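Local coordinates for esterase E25 (Uncultured bacterium, PDB 4Q05), which probably hydrolyses ester bonds as a dimeric esterase of the GTSAG motif subfamily of the bacterial hormone-sensitive lipase family, at residues Val116-Pro121 with Arg163-Asp168; Asp93-Ile98 with Gly149-Ile154. One frame throughout, in Å; residues are numbered along the deposited sequence.

Contact 1 (Val116-Pro121 with Arg163-Asp168); sequences VYYVTP and RVLSID
Strands 114-120 and 164-168 are antiparallel neighbours in the central sheet of the alpha/beta hydrolase fold, and Y117 and V119 of the first are bonded through their backbones to S166 and V164 of the second. Y117 N donates to S166 O and S166 N returns a bond of 2.7 Å to Y117 O. V119 and V164 form the next hydrogen-bonded pair, again with a bond in each direction. V116 with I167 and Y118 with L165 are the non-hydrogen-bonded pairs. Of these, V116, L165 and I167 pack under helix 179-194, while the Y118 ring stands at the exposed side of the same face.

On that face L165 CD1 bridges the two neighbours. With CG anti to the backbone N (chi1 175°) and chi2 at 65°, the leucine turns this methyl toward the partner strand. L165 CD1 sits above the centre of the Y118 ring, a CH-pi contact of 3.8 Å to the ring centroid, and L165 CD1 is also 3.7 Å from V116 CB. Leucine suits the place because its flexible, apolar chain can swing a methyl from its own strand over to the ring and to V116. On the other face V119 CB and V164 CB meet at 3.9 Å, compact beta-branched residues that fit beneath helix 151-160, where S166 also fits as a small side chain. At one end the Y117 ring reaches D168, with Y117 CE2 3.9 Å from D168 CB, while the D168 carboxylate bonds to S115 OG and G146 N. At the other, R163 runs alongside T120, R163 CG to T120 CG2 4.1 Å, and its guanidinium forms a salt bridge with E129.

The chemistry implies a pairing held by backbone bonds in the middle and apolar contacts on both faces, with its charged groups at the ends engaged by residues beyond the two strands.

Contact 2 (Asp93-Ile98 with Gly149-Ile154); sequences DMAREI and GTIEAI
Helix 91-102 comes close to the beginning of helix 151-160 at A95 and I151, whose CA atoms are 4.9 Å apart, and no hydrogen bond joins segments 93-98 and 149-154. The small side chain of A95 permits this approach. A95 CB lies 3.7 Å from I151 CG1 and 3.5 Å from T150 OG1, a hydroxyl that is hydrogen-bonded to E147 O. From there the isoleucine continues to I151 CD1, which reaches M94 CB at 4.0 Å; the rest of the methionine leads away.

About a turn further on, I154 uses two branches. I154 CD1 lies 3.4 Å from A95 O, which is hydrogen-bonded to S99 OG; the methyl merely packs against it. The rotamer (chi1 -68°) sets I154 CG2 opposite its backbone N, where it meets I98 CG2 at 3.8 Å, while CG1 carries CD1 to the A95 backbone. Isoleucine suits this seam, since its two arms can touch the neighbouring helix at two places. Helix 151-160 connects the adjacent parallel strands 132-136 and 164-168, the helix of a beta-alpha-beta crossover as in alpha/beta hydrolases, and helix 91-102, from before strand 105-111, packs against its start.

In the fold
The centres of contacts 1 and 2 are 11 Å apart, and the two touch: T150 CG2 meets the Y117 ring, while V119 packs against A153 and I154. Helix 151-160 packs on the sheet face carrying Y117, V119 and V164, and helix 91-102 lies beside it on the same side of the sheet. Along the chain the segments alternate, in the order 93-98, 116-121, 149-154 and 163-168, so the two contacts interlock, with helix 151-160 leading directly into strand 164-168. Residues from the N-terminal part are thereby tied to the alpha/beta hydrolase core. On another side of the same helix, E152 bonds to S205, next to S206 of a probable nucleophile elbow.

Contact 1 (Val116-Pro121 with Arg163-Asp168)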
# COMPACT_ATOMS: atom_id res chain seq x y z
N VAL A 116 -15.21 29.08 -5.23
CA VAL A 116 -14.01 28.38 -5.67
C VAL A 116 -12.75 29.19 -5.38
O VAL A 116 -12.81 30.38 -5.14
CB VAL A 116 -14.03 28.08 -7.19
CG1 VAL A 116 -15.24 27.22 -7.53
CG2 VAL A 116 -14.02 29.39 -8.00
N TYR A 117 -11.60 28.52 -5.41
CA TYR A 117 -10.33 29.22 -5.29
C TYR A 117 -9.46 28.83 -6.45
O TYR A 117 -9.23 27.64 -6.69
CB TYR A 117 -9.64 28.89 -3.97
CG TYR A 117 -10.36 29.50 -2.80
CD1 TYR A 117 -10.09 30.81 -2.40
CD2 TYR A 117 -11.34 28.80 -2.12
CE1 TYR A 117 -10.77 31.38 -1.34
CE2 TYR A 117 -12.02 29.37 -1.06
CZ TYR A 117 -11.73 30.65 -0.68
OH TYR A 117 -12.42 31.21 0.37
N TYR A 118 -8.99 29.84 -7.18
CA TYR A 118 -8.04 29.65 -8.26
C TYR A 118 -6.65 29.67 -7.65
O TYR A 118 -6.25 30.65 -7.04
CB TYR A 118 -8.16 30.77 -9.29
CG TYR A 118 -9.46 30.74 -10.05
CD1 TYR A 118 -10.60 31.36 -9.54
CD2 TYR A 118 -9.56 30.11 -11.29
CE1 TYR A 118 -11.79 31.34 -10.23
CE2 TYR A 118 -10.75 30.09 -11.99
CZ TYR A 118 -11.86 30.70 -11.46
OH TYR A 118 -13.05 30.69 -12.14
N VAL A 119 -5.93 28.57 -7.83
CA VAL A 119 -4.64 28.37 -7.18
C VAL A 119 -3.62 28.19 -8.29
O VAL A 119 -3.62 27.18 -8.98
CB VAL A 119 -4.66 27.14 -6.25
CG1 VAL A 119 -3.29 26.94 -5.54
CG2 VAL A 119 -5.77 27.28 -5.20
N THR A 120 -2.78 29.20 -8.48
CA THR A 120 -1.82 29.22 -9.58
C THR A 120 -0.40 29.23 -9.04
O THR A 120 -0.01 30.15 -8.33
CB THR A 120 -2.02 30.47 -10.46
OG1 THR A 120 -3.42 30.68 -10.67
CG2 THR A 120 -1.33 30.30 -11.80
N PRO A 121 0.38 28.19 -9.36
CA PRO A 121 1.77 28.09 -8.90
C PRO A 121 2.67 28.91 -9.82
O PRO A 121 2.23 29.22 -10.91
CB PRO A 121 2.08 26.61 -9.09
CG PRO A 121 1.29 26.22 -10.28
CD PRO A 121 0.01 27.05 -10.23
N ARG A 163 -2.07 24.20 -12.56
CA ARG A 163 -3.07 25.09 -11.99
C ARG A 163 -4.12 24.25 -11.30
O ARG A 163 -4.53 23.22 -11.82
CB ARG A 163 -3.75 25.94 -13.06
CG ARG A 163 -2.82 26.94 -13.72
CD ARG A 163 -3.58 27.80 -14.73
NE ARG A 163 -2.66 28.69 -15.43
CZ ARG A 163 -1.95 28.33 -16.49
NH1 ARG A 163 -2.06 27.10 -17.00
NH2 ARG A 163 -1.13 29.21 -17.06
N VAL A 164 -4.58 24.73 -10.15
CA VAL A 164 -5.61 24.07 -9.40
C VAL A 164 -6.81 24.99 -9.24
O VAL A 164 -6.67 26.20 -9.03
CB VAL A 164 -5.11 23.68 -8.00
CG1 VAL A 164 -6.24 23.05 -7.21
CG2 VAL A 164 -3.92 22.74 -8.12
N LEU A 165 -7.99 24.42 -9.36
CA LEU A 165 -9.23 25.10 -9.04
C LEU A 165 -9.83 24.34 -7.86
O LEU A 165 -10.28 23.21 -8.00
CB LEU A 165 -10.17 25.08 -10.24
CG LEU A 165 -11.57 25.67 -10.01
CD1 LEU A 165 -11.48 27.16 -9.73
CD2 LEU A 165 -12.45 25.42 -11.23
N SER A 166 -9.82 24.96 -6.68
CA SER A 166 -10.32 24.27 -5.50
C SER A 166 -11.76 24.64 -5.24
O SER A 166 -12.11 25.82 -5.17
CB SER A 166 -9.46 24.57 -4.26
OG SER A 166 -9.80 23.69 -3.20
N ILE A 167 -12.61 23.63 -5.11
CA ILE A 167 -14.03 23.87 -4.92
C ILE A 167 -14.41 23.98 -3.44
O ILE A 167 -14.26 23.04 -2.67
CB ILE A 167 -14.87 22.78 -5.58
CG1 ILE A 167 -14.43 22.63 -7.04
CG2 ILE A 167 -16.36 23.10 -5.40
CD1 ILE A 167 -15.14 21.53 -7.80
N ASP A 168 -14.90 25.15 -3.06
CA ASP A 168 -15.31 25.42 -1.70
C ASP A 168 -16.80 25.06 -1.61
O ASP A 168 -17.67 25.92 -1.54
CB ASP A 168 -15.06 26.89 -1.40
CG ASP A 168 -15.58 27.32 -0.06
OD1 ASP A 168 -15.82 26.46 0.82
OD2 ASP A 168 -15.75 28.53 0.13

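Contact 2 (Asp93-Ile98 with Gly149-Ile154)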
# COMPACT_ATOMS: atom_id res chain seq x y z
N ASP A 93 -4.47 30.77 8.05
CA ASP A 93 -3.13 31.31 8.28
C ASP A 93 -2.06 30.42 7.67
O ASP A 93 -1.16 30.92 6.98
CB ASP A 93 -2.88 31.52 9.78
CG ASP A 93 -3.73 32.63 10.36
OD1 ASP A 93 -4.10 33.55 9.60
OD2 ASP A 93 -4.04 32.57 11.57
N MET A 94 -2.14 29.12 7.91
CA MET A 94 -1.17 28.20 7.31
C MET A 94 -1.21 28.31 5.78
O MET A 94 -0.17 28.35 5.12
CB MET A 94 -1.43 26.76 7.74
CG MET A 94 -1.27 26.53 9.24
SD MET A 94 -1.81 24.90 9.81
CE MET A 94 -1.87 25.16 11.58
N ALA A 95 -2.42 28.35 5.23
CA ALA A 95 -2.59 28.38 3.78
C ALA A 95 -1.89 29.59 3.18
O ALA A 95 -1.11 29.47 2.24
CB ALA A 95 -4.07 28.40 3.43
N ARG A 96 -2.18 30.76 3.73
CA ARG A 96 -1.58 32.00 3.25
C ARG A 96 -0.06 31.98 3.41
O ARG A 96 0.67 32.46 2.55
CB ARG A 96 -2.17 33.19 3.98
CG ARG A 96 -3.67 33.28 3.80
CD ARG A 96 -4.21 34.60 4.29
NE ARG A 96 -5.58 34.81 3.82
CZ ARG A 96 -6.41 35.71 4.33
NH1 ARG A 96 -6.02 36.49 5.34
NH2 ARG A 96 -7.64 35.83 3.84
N GLU A 97 0.41 31.42 4.52
CA GLU A 97 1.84 31.37 4.77
C GLU A 97 2.54 30.53 3.71
O GLU A 97 3.55 30.95 3.15
CB GLU A 97 2.14 30.83 6.17
CG GLU A 97 3.62 30.84 6.53
CD GLU A 97 4.23 32.25 6.55
OE1 GLU A 97 3.46 33.24 6.57
OE2 GLU A 97 5.48 32.35 6.55
N ILE A 98 2.01 29.33 3.44
CA ILE A 98 2.60 28.50 2.41
C ILE A 98 2.54 29.23 1.07
O ILE A 98 3.50 29.20 0.30
CB ILE A 98 1.86 27.17 2.24
CG1 ILE A 98 1.67 26.47 3.59
CG2 ILE A 98 2.63 26.27 1.30
CD1 ILE A 98 2.83 25.63 4.02
N GLY A 149 -9.56 25.42 3.10
CA GLY A 149 -9.49 24.24 2.26
C GLY A 149 -8.44 24.30 1.17
O GLY A 149 -8.25 23.32 0.45
N THR A 150 -7.74 25.42 1.05
CA THR A 150 -6.77 25.59 -0.02
C THR A 150 -5.38 25.01 0.25
O THR A 150 -4.56 24.93 -0.65
CB THR A 150 -6.61 27.07 -0.43
OG1 THR A 150 -6.19 27.83 0.70
CG2 THR A 150 -7.93 27.63 -0.98
N ILE A 151 -5.12 24.60 1.49
CA ILE A 151 -3.78 24.07 1.80
C ILE A 151 -3.35 22.96 0.84
O ILE A 151 -2.32 23.06 0.18
CB ILE A 151 -3.66 23.61 3.25
CG1 ILE A 151 -3.90 24.79 4.19
CG2 ILE A 151 -2.27 23.01 3.51
CD1 ILE A 151 -3.97 24.40 5.66
N GLU A 152 -4.14 21.90 0.74
CA GLU A 152 -3.73 20.80 -0.12
C GLU A 152 -3.66 21.22 -1.60
O GLU A 152 -2.84 20.71 -2.36
CB GLU A 152 -4.65 19.59 0.06
CG GLU A 152 -4.28 18.41 -0.82
CD GLU A 152 -5.22 17.23 -0.65
OE1 GLU A 152 -6.44 17.44 -0.46
OE2 GLU A 152 -4.74 16.08 -0.72
N ALA A 153 -4.54 22.14 -1.99
CA ALA A 153 -4.55 22.66 -3.36
C ALA A 153 -3.25 23.39 -3.65
O ALA A 153 -2.71 23.31 -4.75
CB ALA A 153 -5.72 23.62 -3.54
N ILE A 154 -2.78 24.14 -2.67
CA ILE A 154 -1.52 24.85 -2.81
C ILE A 154 -0.37 23.86 -2.99
O ILE A 154 0.51 24.05 -3.84
CB ILE A 154 -1.28 25.74 -1.58
CG1 ILE A 154 -2.32 26.87 -1.55
CG2 ILE A 154 0.15 26.29 -1.57
CD1 ILE A 154 -2.44 27.54 -0.19